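Long-range contacts in epoxyqueuosine reductase (Streptococcus thermophilus, PDB 5D6S), which binds cobalamin and two iron-sulfur clusters and belongs to the epoxyqueuosine reductase QueG family, with a 4Fe-4S double cluster binding domain: residues I46-A51 and T93-A98; E148-K153 and I196-I201; N336-L341 and W359-I364; I352-A357 and E384-E389. All coordinates share one frame; numbering follows the deposited sequence.

Contact 1: residues I46-A51 and T93-A98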
# COMPACT_ATOMS: atom_id res chain seq x y z
N ILE A 46 5.08 -3.34 21.11
CA ILE A 46 5.09 -1.96 21.58
C ILE A 46 6.50 -1.58 21.95
O ILE A 46 7.33 -2.42 22.31
CB ILE A 46 4.11 -1.76 22.74
CG1 ILE A 46 4.00 -0.29 23.11
CG2 ILE A 46 4.50 -2.62 23.94
CD1 ILE A 46 2.70 0.03 23.81
N GLY A 47 6.77 -0.30 21.83
CA GLY A 47 8.13 0.21 21.95
C GLY A 47 8.04 1.62 22.50
O GLY A 47 6.97 2.21 22.52
N PHE A 48 9.18 2.13 22.99
CA PHE A 48 9.24 3.45 23.60
C PHE A 48 10.49 4.14 23.12
O PHE A 48 11.52 3.51 22.90
CB PHE A 48 9.24 3.35 25.12
CG PHE A 48 8.04 2.65 25.68
CD1 PHE A 48 8.02 1.26 25.76
CD2 PHE A 48 6.92 3.36 26.10
CE1 PHE A 48 6.91 0.59 26.26
CE2 PHE A 48 5.81 2.69 26.60
CZ PHE A 48 5.81 1.30 26.69
N THR A 49 10.39 5.44 22.94
CA THR A 49 11.54 6.21 22.51
C THR A 49 11.31 7.66 22.90
O THR A 49 10.21 8.05 23.28
CB THR A 49 11.81 6.09 21.01
OG1 THR A 49 12.73 7.11 20.60
CG2 THR A 49 10.53 6.24 20.23
N THR A 50 12.37 8.44 22.82
CA THR A 50 12.29 9.83 23.23
C THR A 50 11.56 10.61 22.16
O THR A 50 11.44 10.18 21.01
CB THR A 50 13.69 10.44 23.44
OG1 THR A 50 14.39 10.50 22.19
CG2 THR A 50 14.50 9.62 24.45
N ALA A 51 11.08 11.78 22.56
CA ALA A 51 10.61 12.78 21.63
C ALA A 51 11.79 13.57 21.04
O ALA A 51 11.62 14.71 20.61
CB ALA A 51 9.65 13.73 22.33
N THR A 93 8.07 11.54 25.44
CA THR A 93 8.32 10.23 24.85
C THR A 93 7.35 9.94 23.70
O THR A 93 6.30 10.60 23.58
CB THR A 93 8.27 9.10 25.91
OG1 THR A 93 8.62 7.85 25.30
CG2 THR A 93 6.89 8.95 26.51
N ILE A 94 7.71 8.99 22.84
CA ILE A 94 6.85 8.50 21.75
C ILE A 94 6.69 7.00 21.89
O ILE A 94 7.67 6.28 22.01
CB ILE A 94 7.44 8.77 20.34
CG1 ILE A 94 7.56 10.28 20.08
CG2 ILE A 94 6.56 8.15 19.27
CD1 ILE A 94 8.39 10.63 18.86
N ILE A 95 5.45 6.53 21.82
CA ILE A 95 5.15 5.11 21.93
C ILE A 95 4.77 4.58 20.56
O ILE A 95 3.74 4.97 20.00
CB ILE A 95 3.96 4.86 22.87
CG1 ILE A 95 4.17 5.62 24.18
CG2 ILE A 95 3.77 3.37 23.09
CD1 ILE A 95 2.97 5.61 25.12
N SER A 96 5.60 3.70 20.02
CA SER A 96 5.35 3.09 18.73
C SER A 96 4.58 1.81 18.92
O SER A 96 5.02 0.95 19.67
CB SER A 96 6.66 2.77 18.02
OG SER A 96 6.41 2.01 16.85
N ILE A 97 3.46 1.66 18.21
CA ILE A 97 2.73 0.38 18.19
C ILE A 97 2.87 -0.37 16.86
O ILE A 97 3.21 0.22 15.84
CB ILE A 97 1.24 0.52 18.55
CG1 ILE A 97 0.50 1.34 17.53
CG2 ILE A 97 1.11 1.16 19.92
CD1 ILE A 97 -1.00 1.15 17.65
N ALA A 98 2.67 -1.68 16.93
CA ALA A 98 2.69 -2.54 15.76
C ALA A 98 1.59 -3.58 15.90
O ALA A 98 1.45 -4.19 16.96
CB ALA A 98 4.04 -3.22 15.63
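Thr49 and Ile94 face each other across two antiparallel strands and exchange two backbone bonds. Thr49 N donates to Ile94 O at 3.0 Å. Ile94 N returns a nearly straight bond to Thr49 O at 2.7 Å (N-H...O 172°). Thr49 O takes a second donor, the hydroxyl of Thr93, with Thr93 OG1 to Thr49 O 2.6 Å. The two donors come from opposite faces of the carbonyl plane, so this oxygen is gripped from both sides.

The side chains of Thr49 and Ile94 lie next to each other and point the same way, with Thr49 CG2 4.0 Å from Ile94 CB. In Thr49 the hydroxyl is trans to the backbone N (chi1 166°). That leaves CG2 beside Ile94 and lets OG1 bond to Arg169. The CD1 of Ile94 reaches along to Thr50 O, at 3.8 Å. Helix 163-169 packs on this face through Val166.

Ile46 works on the other face, with Phe48. Ile46 CD1 meets Ile95 CG2 at 3.6 Å, and the two side chains run alongside one another. Helix 30-40 lies over this side, where Ile34 touches both Ile46 and Phe48.

Strand 45-50 is the outer strand and 93-100 its inner neighbour; segments 46-50 and 93-98 run at 154° to each other. The arrangement is that of an edge pair in a four-stranded antiparallel sheet with helices packed on both faces.

Contact 2: residues E148-K153 and I196-I201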
# COMPACT_ATOMS: atom_id res chain seq x y z
N GLU A 148 -1.93 11.86 35.75
CA GLU A 148 -2.60 13.16 35.69
C GLU A 148 -1.84 14.05 34.72
O GLU A 148 -0.63 13.89 34.54
CB GLU A 148 -2.64 13.81 37.08
CG GLU A 148 -3.95 14.52 37.41
CD GLU A 148 -5.04 13.56 37.85
OE1 GLU A 148 -6.10 13.53 37.19
OE2 GLU A 148 -4.83 12.83 38.84
N ASN A 149 -2.56 15.01 34.13
CA ASN A 149 -2.00 15.91 33.11
C ASN A 149 -1.49 15.18 31.86
O ASN A 149 -0.62 15.69 31.15
CB ASN A 149 -0.87 16.77 33.69
CG ASN A 149 -1.38 17.93 34.50
OD1 ASN A 149 -2.45 18.47 34.23
ND2 ASN A 149 -0.60 18.34 35.49
N PHE A 150 -2.03 14.00 31.59
CA PHE A 150 -1.62 13.22 30.43
C PHE A 150 -1.98 13.97 29.15
O PHE A 150 -3.13 14.42 28.98
CB PHE A 150 -2.30 11.85 30.47
CG PHE A 150 -1.98 10.99 29.29
CD1 PHE A 150 -0.71 10.98 28.71
CD2 PHE A 150 -2.96 10.13 28.77
CE1 PHE A 150 -0.43 10.16 27.64
CE2 PHE A 150 -2.68 9.30 27.69
CZ PHE A 150 -1.42 9.31 27.13
N GLU A 151 -1.01 14.11 28.25
CA GLU A 151 -1.24 14.76 26.96
C GLU A 151 -0.72 13.89 25.83
O GLU A 151 0.39 13.36 25.92
CB GLU A 151 -0.57 16.13 26.91
CG GLU A 151 -1.30 17.20 27.71
CD GLU A 151 -0.84 18.62 27.39
OE1 GLU A 151 0.10 18.80 26.55
OE2 GLU A 151 -1.43 19.56 27.96
N TYR A 152 -1.51 13.76 24.76
CA TYR A 152 -1.14 12.89 23.65
C TYR A 152 -1.54 13.39 22.27
O TYR A 152 -2.28 14.35 22.12
CB TYR A 152 -1.70 11.48 23.85
CG TYR A 152 -3.20 11.39 23.91
CD1 TYR A 152 -3.89 11.72 25.05
CD2 TYR A 152 -3.94 10.93 22.81
CE1 TYR A 152 -5.27 11.61 25.12
CE2 TYR A 152 -5.32 10.81 22.88
CZ TYR A 152 -5.97 11.16 24.04
OH TYR A 152 -7.33 11.10 24.12
N LYS A 153 -1.03 12.69 21.26
CA LYS A 153 -1.24 13.01 19.87
C LYS A 153 -0.99 11.73 19.07
O LYS A 153 0.14 11.29 18.95
CB LYS A 153 -0.30 14.15 19.47
CG LYS A 153 -0.19 14.44 18.00
CD LYS A 153 -1.54 14.73 17.38
CE LYS A 153 -1.33 15.36 16.01
NZ LYS A 153 -2.54 15.14 15.17
N ILE A 196 2.44 10.05 20.37
CA ILE A 196 3.33 11.06 20.93
C ILE A 196 2.72 11.48 22.26
O ILE A 196 1.50 11.61 22.37
CB ILE A 196 3.46 12.31 20.03
CG1 ILE A 196 3.97 11.93 18.65
CG2 ILE A 196 4.44 13.30 20.64
CD1 ILE A 196 3.84 13.06 17.64
N THR A 197 3.57 11.70 23.26
CA THR A 197 3.10 11.90 24.63
C THR A 197 4.05 12.75 25.50
O THR A 197 5.24 12.91 25.19
CB THR A 197 2.79 10.53 25.30
OG1 THR A 197 2.59 10.70 26.70
CG2 THR A 197 3.91 9.56 25.11
N ASN A 198 3.51 13.27 26.60
CA ASN A 198 4.28 14.07 27.58
C ASN A 198 4.80 13.28 28.79
O ASN A 198 5.19 13.86 29.80
CB ASN A 198 3.45 15.25 28.07
CG ASN A 198 2.33 14.82 29.01
OD1 ASN A 198 2.07 13.63 29.21
ND2 ASN A 198 1.63 15.80 29.55
N LEU A 199 4.81 11.95 28.69
CA LEU A 199 5.31 11.08 29.75
C LEU A 199 6.83 10.95 29.73
O LEU A 199 7.45 10.95 28.68
CB LEU A 199 4.67 9.69 29.65
CG LEU A 199 3.28 9.47 30.27
CD1 LEU A 199 2.39 10.69 30.16
CD2 LEU A 199 2.61 8.25 29.65
N GLU A 200 7.41 10.85 30.92
CA GLU A 200 8.84 10.58 31.06
C GLU A 200 8.93 9.07 31.19
O GLU A 200 8.48 8.53 32.20
CB GLU A 200 9.40 11.27 32.31
CG GLU A 200 10.86 11.68 32.19
CD GLU A 200 11.03 13.04 31.54
OE1 GLU A 200 10.44 14.03 32.05
OE2 GLU A 200 11.76 13.13 30.53
N ILE A 201 9.44 8.40 30.17
CA ILE A 201 9.53 6.93 30.21
C ILE A 201 10.84 6.42 29.65
O ILE A 201 11.42 7.00 28.74
CB ILE A 201 8.34 6.23 29.52
CG1 ILE A 201 7.03 6.58 30.25
CG2 ILE A 201 8.53 4.71 29.49
CD1 ILE A 201 5.77 6.01 29.63
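The first torsion of Asn198 (chi1 72°) sets its CG between the backbone N and the carbonyl carbon, which turns the amide toward Asn149 and Glu151. In Phe150 the CG lies trans to the backbone N (chi1 178°), which directs the ring toward Thr197 and Leu199.

The amide of Asn198 then does two jobs. Asn198 ND2 donates to Asn149 O at 2.8 Å in a fairly straight bond (164°), and the acceptor lies in the amide plane. Asn198 OD1 takes a weak bond from Glu151 N at 3.3 Å. The backbone of the same residue adds a bond from Asn198 N to Glu151 O at 3.2 Å. The Glu151 side chain crosses Asn198 at about a right angle and carries its OE1 off to Ser90.

Thr197 OG1 meets the edge of the Phe150 ring near its plane, 3.2 Å from Phe150 CE1. The same oxygen accepts from Leu199 N, an ST turn. Leu199 CD1 meets the ring obliquely, near Phe150 CD1. Helix 128-144 closes in on both Phe150 and Leu199 through Ile143.

Further along, Lys153 and Ile196 form an antiparallel hydrogen-bonded pair, with Lys153 N to Ile196 O 3.0 Å and Ile196 N to Lys153 O 3.0 Å.

The chemistry implies that bonding between segments 148-153 and 196-201 continues past the strand ends. There the amide of Asn198 holds backbone atoms of the incoming loop: ND2 is held by the carbonyl of Asn149, while OD1 has a weak bond from Glu151 N.

Contact 3: residues N336-L341 and W359-I364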
# COMPACT_ATOMS: atom_id res chain seq x y z
N ASN A 336 -12.60 -13.54 -22.48
CA ASN A 336 -13.95 -13.25 -21.96
C ASN A 336 -14.20 -11.80 -21.60
O ASN A 336 -15.35 -11.39 -21.38
CB ASN A 336 -14.29 -14.14 -20.76
CG ASN A 336 -14.35 -15.60 -21.13
OD1 ASN A 336 -14.53 -15.97 -22.28
ND2 ASN A 336 -14.16 -16.44 -20.14
N ALA A 337 -13.15 -11.01 -21.55
CA ALA A 337 -13.32 -9.59 -21.24
C ALA A 337 -13.66 -8.76 -22.49
O ALA A 337 -14.06 -7.60 -22.38
CB ALA A 337 -12.07 -9.09 -20.57
N ILE A 338 -13.44 -9.33 -23.68
CA ILE A 338 -13.43 -8.52 -24.89
C ILE A 338 -14.72 -7.71 -24.97
O ILE A 338 -14.69 -6.52 -25.22
CB ILE A 338 -13.18 -9.37 -26.14
CG1 ILE A 338 -11.73 -9.88 -26.13
CG2 ILE A 338 -13.40 -8.59 -27.42
CD1 ILE A 338 -11.41 -10.95 -27.17
N VAL A 339 -15.85 -8.36 -24.76
CA VAL A 339 -17.12 -7.69 -25.00
C VAL A 339 -17.29 -6.55 -23.98
O VAL A 339 -17.82 -5.47 -24.28
CB VAL A 339 -18.34 -8.63 -25.14
CG1 VAL A 339 -18.08 -10.03 -24.62
CG2 VAL A 339 -19.59 -8.03 -24.49
N LYS A 340 -16.81 -6.79 -22.77
CA LYS A 340 -16.86 -5.74 -21.74
C LYS A 340 -15.96 -4.54 -22.07
O LYS A 340 -16.30 -3.39 -21.83
CB LYS A 340 -16.47 -6.31 -20.38
CG LYS A 340 -16.53 -5.31 -19.24
CD LYS A 340 -17.87 -4.62 -19.15
CE LYS A 340 -17.91 -3.68 -17.95
NZ LYS A 340 -19.23 -3.01 -17.84
N LEU A 341 -14.78 -4.84 -22.56
CA LEU A 341 -13.86 -3.79 -22.93
C LEU A 341 -14.50 -2.95 -24.05
O LEU A 341 -14.32 -1.75 -24.11
CB LEU A 341 -12.52 -4.41 -23.36
CG LEU A 341 -11.79 -5.14 -22.21
CD1 LEU A 341 -10.69 -6.03 -22.73
CD2 LEU A 341 -11.19 -4.16 -21.21
N TRP A 359 -5.81 -0.33 -25.25
CA TRP A 359 -4.58 -1.06 -25.08
C TRP A 359 -4.85 -2.53 -24.80
O TRP A 359 -4.22 -3.40 -25.38
CB TRP A 359 -3.76 -0.47 -23.91
CG TRP A 359 -2.53 -1.28 -23.54
CD1 TRP A 359 -1.36 -1.36 -24.23
CD2 TRP A 359 -2.38 -2.13 -22.41
NE1 TRP A 359 -0.48 -2.20 -23.59
CE2 TRP A 359 -1.08 -2.68 -22.47
CE3 TRP A 359 -3.20 -2.48 -21.35
CZ2 TRP A 359 -0.59 -3.57 -21.51
CZ3 TRP A 359 -2.72 -3.38 -20.38
CH2 TRP A 359 -1.43 -3.90 -20.47
N ALA A 360 -5.75 -2.78 -23.88
CA ALA A 360 -6.02 -4.14 -23.40
C ALA A 360 -6.46 -5.05 -24.56
O ALA A 360 -6.06 -6.24 -24.62
CB ALA A 360 -7.04 -4.13 -22.27
N LEU A 361 -7.23 -4.51 -25.50
CA LEU A 361 -7.60 -5.32 -26.67
C LEU A 361 -6.39 -5.71 -27.51
O LEU A 361 -6.34 -6.81 -28.06
CB LEU A 361 -8.64 -4.63 -27.52
CG LEU A 361 -10.02 -4.52 -26.89
CD1 LEU A 361 -10.88 -3.62 -27.74
CD2 LEU A 361 -10.70 -5.86 -26.72
N GLY A 362 -5.39 -4.83 -27.58
CA GLY A 362 -4.19 -5.13 -28.33
C GLY A 362 -3.36 -6.23 -27.69
O GLY A 362 -2.49 -6.83 -28.32
N GLU A 363 -3.61 -6.48 -26.42
CA GLU A 363 -2.90 -7.50 -25.69
C GLU A 363 -3.64 -8.84 -25.80
O GLU A 363 -3.03 -9.89 -26.00
CB GLU A 363 -2.80 -7.04 -24.21
CG GLU A 363 -1.49 -6.39 -23.75
CD GLU A 363 -0.47 -6.09 -24.84
OE1 GLU A 363 -0.69 -5.19 -25.68
OE2 GLU A 363 0.58 -6.76 -24.83
N ILE A 364 -4.96 -8.79 -25.57
CA ILE A 364 -5.82 -9.97 -25.48
C ILE A 364 -6.02 -10.62 -26.84
O ILE A 364 -5.86 -11.83 -26.97
CB ILE A 364 -7.19 -9.59 -24.84
CG1 ILE A 364 -7.00 -9.33 -23.34
CG2 ILE A 364 -8.22 -10.67 -25.04
CD1 ILE A 364 -8.08 -8.48 -22.69
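The carbonyl oxygen of Ala360, a residue whose CB touches Leu341, is held by two backbone donors of its own helix. Ile364 N lies 2.9 Å from Ala360 O, and Glu363 N lies 3.0 Å from Ala360 O. This belongs to the last turn of helix 351-364. The contact joins that helix to helix 338-347, the one before it in the chain, within an all-helical C-terminal region consistent with the HEAT-like repeats of QueG proteins.

Across the contact the meeting is wholly apolar. Leu341 points toward the other helix and has the largest area buried in this contact. Its CG is anti to the carbonyl carbon (chi1 -65°), which directs the chain toward the other helix, where CD1 touches Ala360, Leu361 and Ile364. Leu341 slides past Leu361 in the opposite direction, with Leu341 CD1 4.0 Å from Leu361 CD2. Ile338, a turn earlier, meets the same methyl of Leu361. Ile338 CG2 is 3.9 Å from Leu361 CD2, and the side chains cross at a slant. Ile338 also passes Ile364 in the opposite direction, with Ile338 CG1 3.8 Å from Ile364 CG2.

Helix 318-331 backs the group, where Ile326 touches both Leu341 and Ala360. Leu341 and Ile364 reach toward each other tip to tip, and their terminal methyls, Leu341 CD1 and Ile364 CD1, lie 3.6 Å apart.

Contact 4: residues I352-A357 and E384-E389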
# COMPACT_ATOMS: atom_id res chain seq x y z
N ILE A 352 -9.91 7.43 -18.96
CA ILE A 352 -8.76 6.61 -18.54
C ILE A 352 -9.04 5.14 -18.79
O ILE A 352 -8.21 4.43 -19.39
CB ILE A 352 -8.36 6.81 -17.07
CG1 ILE A 352 -7.36 7.92 -16.92
CG2 ILE A 352 -7.64 5.59 -16.51
CD1 ILE A 352 -7.82 9.21 -17.51
N HIS A 353 -10.24 4.70 -18.40
CA HIS A 353 -10.65 3.32 -18.66
C HIS A 353 -10.73 2.99 -20.15
O HIS A 353 -10.27 1.93 -20.57
CB HIS A 353 -11.98 3.02 -18.01
CG HIS A 353 -11.94 3.06 -16.53
ND1 HIS A 353 -13.08 3.15 -15.76
CD2 HIS A 353 -10.90 3.08 -15.67
CE1 HIS A 353 -12.74 3.16 -14.48
NE2 HIS A 353 -11.43 3.13 -14.40
N THR A 354 -11.30 3.89 -20.93
CA THR A 354 -11.36 3.70 -22.36
C THR A 354 -9.98 3.46 -22.94
O THR A 354 -9.74 2.50 -23.68
CB THR A 354 -11.99 4.92 -23.05
OG1 THR A 354 -13.35 5.08 -22.62
CG2 THR A 354 -11.97 4.77 -24.58
N ALA A 355 -9.06 4.36 -22.64
CA ALA A 355 -7.71 4.28 -23.22
C ALA A 355 -7.01 3.00 -22.75
O ALA A 355 -6.29 2.36 -23.48
CB ALA A 355 -6.91 5.48 -22.82
N THR A 356 -7.26 2.64 -21.51
CA THR A 356 -6.63 1.43 -20.97
C THR A 356 -7.23 0.21 -21.68
O THR A 356 -6.50 -0.66 -22.13
CB THR A 356 -6.81 1.36 -19.46
OG1 THR A 356 -6.32 2.58 -18.88
CG2 THR A 356 -6.09 0.19 -18.91
N ALA A 357 -8.55 0.22 -21.86
CA ALA A 357 -9.24 -0.85 -22.56
C ALA A 357 -8.77 -1.01 -24.02
O ALA A 357 -8.59 -2.13 -24.48
CB ALA A 357 -10.74 -0.64 -22.52
N GLU A 384 -6.74 12.60 -25.97
CA GLU A 384 -5.35 12.37 -26.31
C GLU A 384 -4.77 11.05 -25.81
O GLU A 384 -4.00 10.42 -26.49
CB GLU A 384 -4.50 13.54 -25.80
CG GLU A 384 -3.04 13.45 -26.22
CD GLU A 384 -2.27 14.78 -26.11
OE1 GLU A 384 -2.83 15.84 -26.54
OE2 GLU A 384 -1.09 14.72 -25.65
N HIS A 385 -5.14 10.61 -24.63
CA HIS A 385 -4.65 9.35 -24.14
C HIS A 385 -5.20 8.14 -24.88
O HIS A 385 -4.45 7.24 -25.24
CB HIS A 385 -4.97 9.18 -22.68
CG HIS A 385 -4.42 10.27 -21.84
ND1 HIS A 385 -3.14 10.24 -21.33
CD2 HIS A 385 -4.98 11.42 -21.41
CE1 HIS A 385 -2.94 11.33 -20.61
NE2 HIS A 385 -4.05 12.06 -20.63
N SER A 386 -6.51 8.14 -25.11
CA SER A 386 -7.11 7.14 -25.98
C SER A 386 -6.49 7.14 -27.39
O SER A 386 -6.16 6.07 -27.93
CB SER A 386 -8.59 7.37 -26.09
OG SER A 386 -9.21 7.12 -24.83
N GLN A 387 -6.29 8.33 -27.96
CA GLN A 387 -5.65 8.50 -29.27
C GLN A 387 -4.28 7.85 -29.28
O GLN A 387 -3.97 7.03 -30.14
CB GLN A 387 -5.49 9.99 -29.60
CG GLN A 387 -4.95 10.28 -30.98
CD GLN A 387 -6.01 10.13 -32.06
OE1 GLN A 387 -7.20 10.39 -31.83
NE2 GLN A 387 -5.59 9.70 -33.25
N ALA A 388 -3.49 8.16 -28.26
CA ALA A 388 -2.16 7.60 -28.15
C ALA A 388 -2.16 6.08 -28.10
O ALA A 388 -1.39 5.43 -28.82
CB ALA A 388 -1.48 8.17 -26.93
N GLU A 389 -3.01 5.50 -27.27
CA GLU A 389 -3.07 4.03 -27.13
C GLU A 389 -3.57 3.40 -28.41
O GLU A 389 -3.10 2.35 -28.82
CB GLU A 389 -3.98 3.60 -25.95
CG GLU A 389 -3.51 4.06 -24.57
CD GLU A 389 -2.13 3.55 -24.20
OE1 GLU A 389 -1.37 4.29 -23.54
OE2 GLU A 389 -1.77 2.40 -24.58
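Ala355 fits its CB against the start of helix 384-396 and gives up more surface than any other residue here. Ala355 CB lies 3.5 Å from Ser386 OG and equally 3.5 Å from Ser386 N. Beside it, Thr354 CG2 comes within 3.6 Å of Ser386 OG. On the next turn Glu389 lays its aliphatic part over the backbone, with Glu389 CG 3.4 Å from Ala355 O. His385 adds its CB, with His385 CB 4.2 Å from Ala355 CB. These are van der Waals contacts, made largely by small or aliphatic groups.

The small side chains of Ala355 and Ser386 are consistent with the close approach of the helices. The CA atoms of Ala355 and Ser386 are 4.0 Å apart, and the axes of the two short segments approach to 8.3 Å. They run parallel, 1° apart.

The second shell holds the polar ends elsewhere. Thr354 OG1 lies beside the backbone N (chi1 -63°), where it bonds to Asn348 OD1 and Asn350 O, and this leaves CG2 toward Ser386. Ser386 OG has a weak bond to Asp383. Glu389 bends at its second torsion (chi2 -59°), and its carboxylate forms a salt bridge with Arg253, which probably favours its charged form. Met247, from a loop, touches Ala355 as well. Within the first helix, Thr356 OG1 and Thr356 N grip Ile352 O from opposite faces of its plane.

Helix 370-377 lies between the two in sequence. Close parallel packing of helices separated by one other helix is typical of helical-repeat folds, consistent with the HEAT-like region of this family.

The four contacts fall into two groups on opposite sides of the chain's centre. Contacts 1 and 2 come first along the chain, one after the other, with centres 11 Å apart. They share one sheet, since strands 93-100 and 190-197 are neighbours, and Thr93 O probably bonds to Thr197 N. Together they attach the two outermost strands, 45-50 and 152-155. Contacts 3 and 4 lie near the C-terminus, centres 13 Å apart, their segments alternating along the chain. Both use helix 351-364, and Leu341 touches Ala357 between them. Centres of contacts from different groups lie 47 to 57 Å apart, nearest atoms at least about 33 Å, so sheet and helical region do not touch through these contacts.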